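Local coordinates for 4-phosphoerythronate dehydrogenase (Lactobacillus jensenii, PDB 4PRL), which probably catalyses the NAD-dependent oxidation of 4-phosphoerythronate as a D-isomer-specific 2-hydroxyacid dehydrogenase, at residues N146-L151 with K171-D176; G150-G155 with A190-V195; D200-H205 with A228-A233. All coordinates share one frame; numbering follows the deposited sequence.

Contact 1: residues N146-L151 with K171-D176; sequences NKTIGL and KVLAYD. With NAD (nicotinamide-adenine-dinucleotide), chain C.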
loop_
_atom_site.group_PDB
_atom_site.type_symbol
_atom_site.label_atom_id
_atom_site.label_comp_id
_atom_site.label_asym_id
_atom_site.label_seq_id
_atom_site.Cartn_x
_atom_site.Cartn_y
_atom_site.Cartn_z
ATOM N N ASN A 146 5.754 -3.630 -13.486
ATOM C CA ASN A 146 5.532 -4.279 -14.803
ATOM C C ASN A 146 5.674 -5.793 -14.818
ATOM O O ASN A 146 5.471 -6.411 -15.850
ATOM C CB ASN A 146 6.467 -3.722 -15.854
ATOM C CG ASN A 146 6.262 -2.266 -16.063
ATOM O OD1 ASN A 146 7.203 -1.469 -16.042
ATOM N ND2 ASN A 146 5.021 -1.893 -16.213
ATOM N N LYS A 147 5.992 -6.389 -13.675
ATOM C CA LYS A 147 6.200 -7.825 -13.586
ATOM C C LYS A 147 4.969 -8.544 -13.065
ATOM O O LYS A 147 4.122 -7.943 -12.374
ATOM C CB LYS A 147 7.379 -8.111 -12.670
ATOM C CG LYS A 147 8.673 -7.515 -13.192
ATOM C CD LYS A 147 9.833 -8.482 -12.993
ATOM C CE LYS A 147 10.944 -8.319 -14.022
ATOM N NZ LYS A 147 10.534 -8.788 -15.374
ATOM N N THR A 148 4.874 -9.826 -13.401
ATOM C CA THR A 148 3.898 -10.709 -12.787
ATOM C C THR A 148 4.590 -11.670 -11.816
ATOM O O THR A 148 5.632 -12.260 -12.117
ATOM C CB THR A 148 3.137 -11.496 -13.848
ATOM O OG1 THR A 148 2.384 -10.588 -14.645
ATOM C CG2 THR A 148 2.179 -12.480 -13.224
ATOM N N ILE A 149 4.004 -11.808 -10.633
ATOM C CA ILE A 149 4.519 -12.701 -9.600
ATOM C C ILE A 149 3.625 -13.910 -9.591
ATOM O O ILE A 149 2.392 -13.792 -9.695
ATOM C CB ILE A 149 4.441 -12.093 -8.193
ATOM C CG1 ILE A 149 4.895 -10.622 -8.176
ATOM C CG2 ILE A 149 5.264 -12.913 -7.230
ATOM C CD1 ILE A 149 6.348 -10.369 -8.530
ATOM N N GLY A 150 4.245 -15.071 -9.456
ATOM C CA GLY A 150 3.516 -16.327 -9.381
ATOM C C GLY A 150 3.931 -17.045 -8.129
ATOM O O GLY A 150 5.122 -17.265 -7.895
ATOM N N LEU A 151 2.952 -17.384 -7.313
ATOM C CA LEU A 151 3.212 -18.056 -6.061
ATOM C C LEU A 151 2.656 -19.463 -6.143
ATOM O O LEU A 151 1.510 -19.644 -6.492
ATOM C CB LEU A 151 2.565 -17.301 -4.879
ATOM C CG LEU A 151 2.821 -15.798 -4.766
ATOM C CD1 LEU A 151 2.074 -15.230 -3.569
ATOM C CD2 LEU A 151 4.304 -15.502 -4.657
ATOM N N LYS A 171 1.412 -7.466 -10.585
ATOM C CA LYS A 171 0.304 -8.417 -10.638
ATOM C C LYS A 171 0.750 -9.672 -9.894
ATOM O O LYS A 171 1.791 -10.230 -10.209
ATOM C CB LYS A 171 -0.031 -8.782 -12.091
ATOM C CG LYS A 171 -1.238 -9.699 -12.263
ATOM C CD LYS A 171 -1.619 -9.946 -13.724
ATOM C CE LYS A 171 -2.101 -8.675 -14.431
ATOM N NZ LYS A 171 -2.620 -8.902 -15.816
ATOM N N VAL A 172 -0.004 -10.119 -8.909
ATOM C CA VAL A 172 0.370 -11.328 -8.219
ATOM C C VAL A 172 -0.625 -12.432 -8.528
ATOM O O VAL A 172 -1.809 -12.249 -8.354
ATOM C CB VAL A 172 0.442 -11.084 -6.717
ATOM C CG1 VAL A 172 0.853 -12.346 -5.986
ATOM C CG2 VAL A 172 1.451 -9.987 -6.449
ATOM N N LEU A 173 -0.137 -13.563 -9.030
ATOM C CA LEU A 173 -0.978 -14.737 -9.244
ATOM C C LEU A 173 -0.535 -15.792 -8.255
ATOM O O LEU A 173 0.641 -15.859 -7.915
ATOM C CB LEU A 173 -0.832 -15.280 -10.671
ATOM C CG LEU A 173 -1.129 -14.360 -11.876
ATOM C CD1 LEU A 173 -0.964 -15.132 -13.183
ATOM C CD2 LEU A 173 -2.516 -13.726 -11.789
ATOM N N ALA A 174 -1.464 -16.619 -7.800
ATOM C CA ALA A 174 -1.123 -17.681 -6.862
ATOM C C ALA A 174 -1.898 -18.960 -7.145
ATOM O O ALA A 174 -3.095 -18.913 -7.472
ATOM C CB ALA A 174 -1.385 -17.232 -5.426
ATOM N N TYR A 175 -1.204 -20.091 -7.032
ATOM C CA TYR A 175 -1.836 -21.380 -7.056
ATOM C C TYR A 175 -1.846 -21.906 -5.646
ATOM O O TYR A 175 -0.849 -21.846 -4.941
ATOM C CB TYR A 175 -1.132 -22.390 -7.987
ATOM C CG TYR A 175 -1.709 -23.802 -7.841
ATOM C CD1 TYR A 175 -2.967 -24.126 -8.375
ATOM C CD2 TYR A 175 -1.028 -24.790 -7.136
ATOM C CE1 TYR A 175 -3.507 -25.392 -8.227
ATOM C CE2 TYR A 175 -1.564 -26.059 -6.985
ATOM C CZ TYR A 175 -2.802 -26.357 -7.526
ATOM O OH TYR A 175 -3.346 -27.618 -7.363
ATOM N N ASP A 176 -3.004 -22.416 -5.233
ATOM C CA ASP A 176 -3.167 -23.082 -3.942
ATOM C C ASP A 176 -4.292 -24.113 -4.032
ATOM O O ASP A 176 -5.159 -24.008 -4.901
ATOM C CB ASP A 176 -3.470 -22.062 -2.844
ATOM C CG ASP A 176 -2.990 -22.515 -1.479
ATOM O OD1 ASP A 176 -1.991 -23.262 -1.418
ATOM O OD2 ASP A 176 -3.612 -22.124 -0.469
HETATM P PA NAD C . 1.871 -22.992 5.400
HETATM O O1A NAD C . 2.094 -24.362 5.972
HETATM O O2A NAD C . 1.322 -21.900 6.268
HETATM O O5B NAD C . 0.957 -23.124 4.091
HETATM C C5B NAD C . 1.547 -23.449 2.829
HETATM C C4B NAD C . 0.524 -23.393 1.701
HETATM O O4B NAD C . 0.889 -24.286 0.653
HETATM C C3B NAD C . -0.829 -23.846 2.192
HETATM O O3B NAD C . -1.745 -22.771 2.142
HETATM C C2B NAD C . -1.296 -24.878 1.212
HETATM O O2B NAD C . -2.573 -24.463 0.763
HETATM C C1B NAD C . -0.298 -24.813 0.074
HETATM N N9A NAD C . -0.186 -26.144 -0.588
HETATM C C8A NAD C . -0.467 -27.322 -0.013
HETATM N N7A NAD C . -0.310 -28.346 -0.879
HETATM C C5A NAD C . 0.063 -27.829 -2.048
HETATM C C6A NAD C . 0.394 -28.359 -3.377
HETATM N N6A NAD C . 0.350 -29.680 -3.640
HETATM N N1A NAD C . 0.743 -27.491 -4.334
HETATM C C2A NAD C . 0.788 -26.182 -4.095
HETATM N N3A NAD C . 0.496 -25.637 -2.914
HETATM C C4A NAD C . 0.135 -26.386 -1.859
HETATM O O3 NAD C . 3.263 -22.546 4.740
HETATM P PN NAD C . 3.657 -21.005 4.530
HETATM O O1N NAD C . 3.174 -20.534 3.187
HETATM O O2N NAD C . 3.286 -20.282 5.798
HETATM O O5D NAD C . 5.246 -21.142 4.434
HETATM C C5D NAD C . 5.918 -21.035 3.183
HETATM C C4D NAD C . 7.140 -21.941 3.191
HETATM O O4D NAD C . 8.232 -21.341 3.895
HETATM C C3D NAD C . 6.842 -23.257 3.894
HETATM O O3D NAD C . 7.169 -24.356 3.051
HETATM C C2D NAD C . 7.787 -23.293 5.061
HETATM O O2D NAD C . 8.256 -24.620 5.267
HETATM C C1D NAD C . 8.910 -22.393 4.583
HETATM N N1N NAD C . 9.843 -21.952 5.629
HETATM C C2N NAD C . 10.981 -21.388 5.244
HETATM C C3N NAD C . 11.923 -20.961 6.162
HETATM C C7N NAD C . 13.194 -20.316 5.715
HETATM O O7N NAD C . 13.801 -19.626 6.502
HETATM N N7N NAD C . 13.627 -20.516 4.481
HETATM C C4N NAD C . 11.686 -21.121 7.512
HETATM C C5N NAD C . 10.501 -21.715 7.891
HETATM C C6N NAD C . 9.600 -22.128 6.926
#

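Contact 2: residues G150-G155 with A190-V195; sequences GLIGVG and ADFDTV. With NAD (nicotinamide-adenine-dinucleotide), chain C.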
loop_
_atom_site.group_PDB
_atom_site.type_symbol
_atom_site.label_atom_id
_atom_site.label_comp_id
_atom_site.label_asym_id
_atom_site.label_seq_id
_atom_site.Cartn_x
_atom_site.Cartn_y
_atom_site.Cartn_z
ATOM N N GLY A 150 4.245 -15.071 -9.456
ATOM C CA GLY A 150 3.516 -16.327 -9.381
ATOM C C GLY A 150 3.931 -17.045 -8.129
ATOM O O GLY A 150 5.122 -17.265 -7.895
ATOM N N LEU A 151 2.952 -17.384 -7.313
ATOM C CA LEU A 151 3.212 -18.056 -6.061
ATOM C C LEU A 151 2.656 -19.463 -6.143
ATOM O O LEU A 151 1.510 -19.644 -6.492
ATOM C CB LEU A 151 2.565 -17.301 -4.879
ATOM C CG LEU A 151 2.821 -15.798 -4.766
ATOM C CD1 LEU A 151 2.074 -15.230 -3.569
ATOM C CD2 LEU A 151 4.304 -15.502 -4.657
ATOM N N ILE A 152 3.480 -20.453 -5.838
ATOM C CA ILE A 152 3.023 -21.824 -5.706
ATOM C C ILE A 152 2.829 -22.096 -4.231
ATOM O O ILE A 152 3.793 -22.226 -3.469
ATOM C CB ILE A 152 4.056 -22.795 -6.272
ATOM C CG1 ILE A 152 4.366 -22.429 -7.729
ATOM C CG2 ILE A 152 3.563 -24.221 -6.136
ATOM C CD1 ILE A 152 3.127 -22.287 -8.575
ATOM N N GLY A 153 1.575 -22.090 -3.821
ATOM C CA GLY A 153 1.213 -22.157 -2.429
ATOM C C GLY A 153 1.134 -20.739 -1.924
ATOM O O GLY A 153 1.815 -19.869 -2.428
ATOM N N VAL A 154 0.333 -20.502 -0.904
ATOM C CA VAL A 154 0.286 -19.192 -0.301
ATOM C C VAL A 154 0.698 -19.289 1.147
ATOM O O VAL A 154 1.867 -19.191 1.469
ATOM C CB VAL A 154 -1.113 -18.591 -0.407
ATOM C CG1 VAL A 154 -1.136 -17.193 0.154
ATOM C CG2 VAL A 154 -1.564 -18.585 -1.848
ATOM N N GLY A 155 -0.265 -19.509 2.019
ATOM C CA GLY A 155 0.027 -19.666 3.422
ATOM C C GLY A 155 0.288 -18.331 4.055
ATOM O O GLY A 155 0.025 -17.312 3.455
ATOM N N ALA A 190 -5.032 -18.830 -9.746
ATOM C CA ALA A 190 -4.916 -19.393 -11.077
ATOM C C ALA A 190 -4.476 -20.834 -10.996
ATOM O O ALA A 190 -4.124 -21.330 -9.928
ATOM C CB ALA A 190 -3.918 -18.602 -11.903
ATOM N N ASP A 191 -4.497 -21.509 -12.142
ATOM C CA ASP A 191 -3.985 -22.874 -12.214
ATOM C C ASP A 191 -2.477 -22.885 -12.110
ATOM O O ASP A 191 -1.786 -21.963 -12.550
ATOM C CB ASP A 191 -4.323 -23.546 -13.545
ATOM C CG ASP A 191 -5.770 -23.690 -13.774
ATOM O OD1 ASP A 191 -6.476 -24.132 -12.874
ATOM O OD2 ASP A 191 -6.203 -23.389 -14.874
ATOM N N PHE A 192 -1.986 -23.998 -11.601
ATOM C CA PHE A 192 -0.579 -24.253 -11.495
ATOM C C PHE A 192 0.122 -23.931 -12.790
ATOM O O PHE A 192 1.089 -23.193 -12.813
ATOM C CB PHE A 192 -0.368 -25.712 -11.122
ATOM C CG PHE A 192 1.064 -26.082 -10.923
ATOM C CD1 PHE A 192 1.710 -25.785 -9.730
ATOM C CD2 PHE A 192 1.773 -26.726 -11.921
ATOM C CE1 PHE A 192 3.039 -26.124 -9.541
ATOM C CE2 PHE A 192 3.102 -27.062 -11.736
ATOM C CZ PHE A 192 3.734 -26.765 -10.545
ATOM N N ASP A 193 -0.370 -24.463 -13.889
ATOM C CA ASP A 193 0.358 -24.287 -15.149
ATOM C C ASP A 193 0.334 -22.824 -15.626
ATOM O O ASP A 193 1.358 -22.308 -16.054
ATOM C CB ASP A 193 -0.085 -25.292 -16.228
ATOM C CG ASP A 193 -1.566 -25.207 -16.555
ATOM O OD1 ASP A 193 -2.315 -24.604 -15.751
ATOM O OD2 ASP A 193 -1.981 -25.754 -17.616
ATOM N N THR A 194 -0.792 -22.129 -15.488
ATOM C CA THR A 194 -0.830 -20.724 -15.917
ATOM C C THR A 194 0.115 -19.839 -15.054
ATOM O O THR A 194 0.776 -18.923 -15.555
ATOM C CB THR A 194 -2.274 -20.125 -16.082
ATOM O OG1 THR A 194 -2.343 -18.831 -15.472
ATOM C CG2 THR A 194 -3.349 -20.980 -15.491
ATOM N N VAL A 195 0.217 -20.146 -13.770
ATOM C CA VAL A 195 1.193 -19.461 -12.927
ATOM C C VAL A 195 2.630 -19.600 -13.484
ATOM O O VAL A 195 3.344 -18.596 -13.603
ATOM C CB VAL A 195 1.126 -19.967 -11.466
ATOM C CG1 VAL A 195 2.329 -19.488 -10.664
ATOM C CG2 VAL A 195 -0.169 -19.524 -10.797
HETATM P PA NAD C . 1.871 -22.992 5.400
HETATM O O1A NAD C . 2.094 -24.362 5.972
HETATM O O2A NAD C . 1.322 -21.900 6.268
HETATM O O5B NAD C . 0.957 -23.124 4.091
HETATM C C5B NAD C . 1.547 -23.449 2.829
HETATM C C4B NAD C . 0.524 -23.393 1.701
HETATM O O4B NAD C . 0.889 -24.286 0.653
HETATM C C3B NAD C . -0.829 -23.846 2.192
HETATM O O3B NAD C . -1.745 -22.771 2.142
HETATM C C2B NAD C . -1.296 -24.878 1.212
HETATM O O2B NAD C . -2.573 -24.463 0.763
HETATM C C1B NAD C . -0.298 -24.813 0.074
HETATM N N9A NAD C . -0.186 -26.144 -0.588
HETATM C C8A NAD C . -0.467 -27.322 -0.013
HETATM N N7A NAD C . -0.310 -28.346 -0.879
HETATM C C5A NAD C . 0.063 -27.829 -2.048
HETATM C C6A NAD C . 0.394 -28.359 -3.377
HETATM N N6A NAD C . 0.350 -29.680 -3.640
HETATM N N1A NAD C . 0.743 -27.491 -4.334
HETATM C C2A NAD C . 0.788 -26.182 -4.095
HETATM N N3A NAD C . 0.496 -25.637 -2.914
HETATM C C4A NAD C . 0.135 -26.386 -1.859
HETATM O O3 NAD C . 3.263 -22.546 4.740
HETATM P PN NAD C . 3.657 -21.005 4.530
HETATM O O1N NAD C . 3.174 -20.534 3.187
HETATM O O2N NAD C . 3.286 -20.282 5.798
HETATM O O5D NAD C . 5.246 -21.142 4.434
HETATM C C5D NAD C . 5.918 -21.035 3.183
HETATM C C4D NAD C . 7.140 -21.941 3.191
HETATM O O4D NAD C . 8.232 -21.341 3.895
HETATM C C3D NAD C . 6.842 -23.257 3.894
HETATM O O3D NAD C . 7.169 -24.356 3.051
HETATM C C2D NAD C . 7.787 -23.293 5.061
HETATM O O2D NAD C . 8.256 -24.620 5.267
HETATM C C1D NAD C . 8.910 -22.393 4.583
HETATM N N1N NAD C . 9.843 -21.952 5.629
HETATM C C2N NAD C . 10.981 -21.388 5.244
HETATM C C3N NAD C . 11.923 -20.961 6.162
HETATM C C7N NAD C . 13.194 -20.316 5.715
HETATM O O7N NAD C . 13.801 -19.626 6.502
HETATM N N7N NAD C . 13.627 -20.516 4.481
HETATM C C4N NAD C . 11.686 -21.121 7.512
HETATM C C5N NAD C . 10.501 -21.715 7.891
HETATM C C6N NAD C . 9.600 -22.128 6.926
#

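Contact 3: residues D200-H205 with A228-A233; sequences DIISLH and AILINA. With NAD (nicotinamide-adenine-dinucleotide), chain C.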
loop_
_atom_site.group_PDB
_atom_site.type_symbol
_atom_site.label_atom_id
_atom_site.label_comp_id
_atom_site.label_asym_id
_atom_site.label_seq_id
_atom_site.Cartn_x
_atom_site.Cartn_y
_atom_site.Cartn_z
ATOM N N ASP A 200 6.816 -13.762 -14.133
ATOM C CA ASP A 200 8.180 -13.343 -14.311
ATOM C C ASP A 200 8.996 -13.758 -13.094
ATOM O O ASP A 200 10.130 -14.225 -13.233
ATOM C CB ASP A 200 8.231 -11.843 -14.503
ATOM C CG ASP A 200 7.466 -11.397 -15.731
ATOM O OD1 ASP A 200 7.777 -11.898 -16.827
ATOM O OD2 ASP A 200 6.564 -10.544 -15.604
ATOM N N ILE A 201 8.429 -13.583 -11.901
ATOM C CA ILE A 201 9.063 -14.030 -10.658
ATOM C C ILE A 201 8.208 -15.114 -10.024
ATOM O O ILE A 201 7.004 -14.947 -9.841
ATOM C CB ILE A 201 9.183 -12.877 -9.657
ATOM C CG1 ILE A 201 10.286 -11.896 -10.068
ATOM C CG2 ILE A 201 9.490 -13.413 -8.278
ATOM C CD1 ILE A 201 10.007 -10.461 -9.686
ATOM N N ILE A 202 8.828 -16.231 -9.678
ATOM C CA ILE A 202 8.095 -17.345 -9.091
ATOM C C ILE A 202 8.645 -17.650 -7.719
ATOM O O ILE A 202 9.851 -17.929 -7.572
ATOM C CB ILE A 202 8.236 -18.614 -9.936
ATOM C CG1 ILE A 202 7.419 -18.500 -11.228
ATOM C CG2 ILE A 202 7.771 -19.833 -9.150
ATOM C CD1 ILE A 202 7.995 -19.319 -12.362
ATOM N N SER A 203 7.759 -17.638 -6.725
ATOM C CA SER A 203 8.167 -17.937 -5.374
ATOM C C SER A 203 7.328 -19.062 -4.780
ATOM O O SER A 203 6.098 -18.990 -4.796
ATOM C CB SER A 203 8.082 -16.681 -4.514
ATOM O OG SER A 203 8.836 -16.823 -3.332
ATOM N N LEU A 204 8.031 -20.069 -4.231
ATOM C CA LEU A 204 7.458 -21.305 -3.693
ATOM C C LEU A 204 7.120 -21.188 -2.221
ATOM O O LEU A 204 7.943 -20.731 -1.431
ATOM C CB LEU A 204 8.472 -22.412 -3.814
ATOM C CG LEU A 204 9.124 -22.630 -5.169
ATOM C CD1 LEU A 204 10.052 -23.829 -5.059
ATOM C CD2 LEU A 204 8.102 -22.869 -6.262
ATOM N N HIS A 205 5.924 -21.636 -1.854
ATOM C CA HIS A 205 5.450 -21.539 -0.477
ATOM C C HIS A 205 4.553 -22.745 -0.105
ATOM O O HIS A 205 3.532 -22.637 0.614
ATOM C CB HIS A 205 4.766 -20.179 -0.276
ATOM C CG HIS A 205 5.684 -19.029 -0.536
ATOM N ND1 HIS A 205 6.647 -18.636 0.362
ATOM C CD2 HIS A 205 5.856 -18.255 -1.633
ATOM C CE1 HIS A 205 7.353 -17.648 -0.155
ATOM N NE2 HIS A 205 6.891 -17.396 -1.364
ATOM N N ALA A 228 12.577 -15.658 -16.465
ATOM C CA ALA A 228 11.987 -15.865 -15.149
ATOM C C ALA A 228 13.001 -15.972 -14.046
ATOM O O ALA A 228 14.098 -16.455 -14.255
ATOM C CB ALA A 228 11.164 -17.141 -15.146
ATOM N N ILE A 229 12.592 -15.537 -12.855
ATOM C CA ILE A 229 13.392 -15.636 -11.632
ATOM C C ILE A 229 12.652 -16.587 -10.702
ATOM O O ILE A 229 11.467 -16.402 -10.447
ATOM C CB ILE A 229 13.555 -14.266 -10.946
ATOM C CG1 ILE A 229 14.141 -13.250 -11.933
ATOM C CG2 ILE A 229 14.428 -14.383 -9.698
ATOM C CD1 ILE A 229 14.177 -11.824 -11.430
ATOM N N LEU A 230 13.349 -17.626 -10.244
ATOM C CA LEU A 230 12.764 -18.603 -9.338
ATOM C C LEU A 230 13.304 -18.383 -7.926
ATOM O O LEU A 230 14.517 -18.445 -7.710
ATOM C CB LEU A 230 13.063 -20.035 -9.791
ATOM C CG LEU A 230 12.859 -21.108 -8.695
ATOM C CD1 LEU A 230 11.379 -21.240 -8.379
ATOM C CD2 LEU A 230 13.428 -22.468 -9.050
ATOM N N ILE A 231 12.386 -18.159 -6.983
ATOM C CA ILE A 231 12.734 -17.942 -5.595
ATOM C C ILE A 231 12.234 -19.094 -4.745
ATOM O O ILE A 231 11.056 -19.436 -4.805
ATOM C CB ILE A 231 12.074 -16.676 -5.037
ATOM C CG1 ILE A 231 12.549 -15.404 -5.765
ATOM C CG2 ILE A 231 12.346 -16.591 -3.541
ATOM C CD1 ILE A 231 14.056 -15.158 -5.775
ATOM N N ASN A 232 13.120 -19.685 -3.947
ATOM C CA ASN A 232 12.740 -20.783 -3.054
ATOM C C ASN A 232 13.242 -20.493 -1.681
ATOM O O ASN A 232 14.407 -20.758 -1.348
ATOM C CB ASN A 232 13.313 -22.129 -3.490
ATOM C CG ASN A 232 12.751 -23.286 -2.671
ATOM O OD1 ASN A 232 11.773 -23.116 -1.933
ATOM N ND2 ASN A 232 13.352 -24.467 -2.804
ATOM N N ALA A 233 12.360 -19.914 -0.888
ATOM C CA ALA A 233 12.615 -19.760 0.532
ATOM C C ALA A 233 11.655 -20.661 1.267
ATOM O O ALA A 233 11.189 -20.296 2.336
ATOM C CB ALA A 233 12.430 -18.310 0.968
HETATM P PA NAD C . 1.871 -22.992 5.400
HETATM O O1A NAD C . 2.094 -24.362 5.972
HETATM O O2A NAD C . 1.322 -21.900 6.268
HETATM O O5B NAD C . 0.957 -23.124 4.091
HETATM C C5B NAD C . 1.547 -23.449 2.829
HETATM C C4B NAD C . 0.524 -23.393 1.701
HETATM O O4B NAD C . 0.889 -24.286 0.653
HETATM C C3B NAD C . -0.829 -23.846 2.192
HETATM O O3B NAD C . -1.745 -22.771 2.142
HETATM C C2B NAD C . -1.296 -24.878 1.212
HETATM O O2B NAD C . -2.573 -24.463 0.763
HETATM C C1B NAD C . -0.298 -24.813 0.074
HETATM N N9A NAD C . -0.186 -26.144 -0.588
HETATM C C8A NAD C . -0.467 -27.322 -0.013
HETATM N N7A NAD C . -0.310 -28.346 -0.879
HETATM C C5A NAD C . 0.063 -27.829 -2.048
HETATM C C6A NAD C . 0.394 -28.359 -3.377
HETATM N N6A NAD C . 0.350 -29.680 -3.640
HETATM N N1A NAD C . 0.743 -27.491 -4.334
HETATM C C2A NAD C . 0.788 -26.182 -4.095
HETATM N N3A NAD C . 0.496 -25.637 -2.914
HETATM C C4A NAD C . 0.135 -26.386 -1.859
HETATM O O3 NAD C . 3.263 -22.546 4.740
HETATM P PN NAD C . 3.657 -21.005 4.530
HETATM O O1N NAD C . 3.174 -20.534 3.187
HETATM O O2N NAD C . 3.286 -20.282 5.798
HETATM O O5D NAD C . 5.246 -21.142 4.434
HETATM C C5D NAD C . 5.918 -21.035 3.183
HETATM C C4D NAD C . 7.140 -21.941 3.191
HETATM O O4D NAD C . 8.232 -21.341 3.895
HETATM C C3D NAD C . 6.842 -23.257 3.894
HETATM O O3D NAD C . 7.169 -24.356 3.051
HETATM C C2D NAD C . 7.787 -23.293 5.061
HETATM O O2D NAD C . 8.256 -24.620 5.267
HETATM C C1D NAD C . 8.910 -22.393 4.583
HETATM N N1N NAD C . 9.843 -21.952 5.629
HETATM C C2N NAD C . 10.981 -21.388 5.244
HETATM C C3N NAD C . 11.923 -20.961 6.162
HETATM C C7N NAD C . 13.194 -20.316 5.715
HETATM O O7N NAD C . 13.801 -19.626 6.502
HETATM N N7N NAD C . 13.627 -20.516 4.481
HETATM C C4N NAD C . 11.686 -21.121 7.512
HETATM C C5N NAD C . 10.501 -21.715 7.891
HETATM C C6N NAD C . 9.600 -22.128 6.926
HETATM O O HOH W 1 9.992 -18.988 -1.794
#

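Contact 1: residues N146-L151 with K171-D176
In the first beta-alpha-beta unit of the Rossmann-type NAD-binding domain, strand 148-152 pairs in parallel with strand 171-175, and helix 155-167 makes the crossover between them. T148, I149, G150 and L151 stand opposite K171, V172, L173 and A174. The backbone ladder alternates: I149 N gives its hydrogen to K171 O, L173 N gives its own to I149 O (2.6 Å), L151 N goes to L173 O, and Y175 N to L151 O (2.8 Å). At the opening end the bond from K171 N to K147 O is longer, 3.3 Å.

On the face of I149 and L151, V172 fills the space between two neighbours. Its CG1 lies anti to the backbone N (chi1 -179°) and meets L151 CD1 at 4.0 Å, while its CG2 approaches I149 CG1 at 3.9 Å. The two branches of a valine thus serve two partners, and A162 and F165 of helix 155-167 cover the group. Beyond, the small A174 lets its CB meet L151 CB at 4.0 Å. On the other face, T148 CG2 packs at 4.0 Å against L173 CG, and T148 OG1 lies alongside the start of the K171 chain, whose ammonium leads off from the strand pair. G150 adds no side chain to this face.

Just past the strand, D176 turns its carboxylate to the adenosine ribose of NAD. The bond from O2B to OD1 is doubtful, because OD1 is modelled too near the sugar, and the one from O3B to OD2 is weak. Even so, an acid at the end of the second Rossmann strand is consistent with recognition of the ribose hydroxyls, and its negative charge would probably disfavour the extra phosphate of NADP.

Contact 2: residues G150-G155 with A190-V195
I152 and F192 are brought together by their first torsions. In I152, chi1 of -56° places CG2 anti to the backbone N and sends CG1, which carries CD1, beside that N; in F192, chi1 of -177° sets the ring anti to its own N and swings it across to the isoleucine. Here the end of the first strand of the Rossmann-type domain, with the glycine-rich turn that follows, meets the start of helix 192-198.

I152 CG2 reaches the phenyl edge of F192 nearly in the ring plane, 3.9 Å from CE1. The same methyl lies 4.0 Å from C2A of the NAD adenine, so this methyl touches both protein and cofactor, a place suited to a beta-branched apolar chain with two arms. Its other arm reaches one turn further along the helix, where CD1 meets V195 CG1 at 3.6 Å. No hydrogen bond crosses between the segments, and the contact is purely apolar. The first turn is closed by V195 N bonding to D191 O; three residues apart, F192 and V195 fall on the same side of the helix and both reach I152.

Three glycines fit the strand and turn. G153 and G155 agree with the first two positions of the GxGxxG fingerprint, and both have positive phi. Any beta carbon on G153 would run into O4B of the adenosine ribose, and one on G155 would strike O1N of the pyrophosphate, so the bare backbone lets the dinucleotide lie close to the turn. G150 has a different reason: its missing side chain leaves the place that V195 takes. The valine enters with one methyl, and its CG1 rests 3.6 Å from G150 CA.

Contact 3: residues D200-H205 with A228-A233
L204 CD1 lies over one face of the N232 side-chain amide, 3.6 Å from its CG, while the polar ends of that amide are held by A234 N at OD1 and by R235 O at ND2. The other flat group, the imidazole of H205, has C5D of NAD at its edge, near the ring plane. Its NE2 donates to S203 OG at 2.8 Å, with the hydroxyl 35° out of the ring plane.

S203 turns its OG anti to the backbone N (chi1 -162°), which sets it beside I231, 3.5 Å from CG2. Besides accepting from H205, this OG donates to a water at 2.9 Å. The same water accepts from A233 N (2.7 Å) and donates to L204 O and I231 O, so four bonds grip it at the C-terminal end of the strand pair. Were S203 replaced by an alanine, H205 NE2 would probably lose its acceptor and the water one of its donors, leaving the imidazole less firmly fixed in rotation.

Along the strands, I229 N bonds D200 O, I202 N bonds I229 O, I231 N bonds I202 O and L204 N bonds I231 O. Apolar chains suit both buried faces: I201 CG1 runs alongside I229 CD1, and on the reverse I202 CG2 meets L230 CD1 at 3.9 Å. A233 O receives a weak bond from the nicotinamide N7N. Parallel strands 201-204 and 229-232, joined through helix 218-223, form a beta-alpha-beta unit of the Rossmann-type sheet; the C-terminal ends of its strands line the dinucleotide site.

In the fold
Contacts 1 and 3 are strand pairs of the parallel seven-stranded sheet of the NAD-binding domain; contact 2 packs the start of helix 192-198 against its strand 148-152. Contacts 1 and 2 start from that same strand, sharing G150 and L151, and both close before contact 3 opens; helix 192-198 then leads into strand 201-204. Centre to centre, contact 2 is about 7 Å from contact 1, and contact 3 about 10 Å from either. Probable backbone hydrogen bonds such as G150 N to I201 O join strand 148-152 to strand 201-204, making one continuous sheet whose strand ends and turns hold NAD, contact 1 at the adenosine ribose and contact 3 at the nicotinamide.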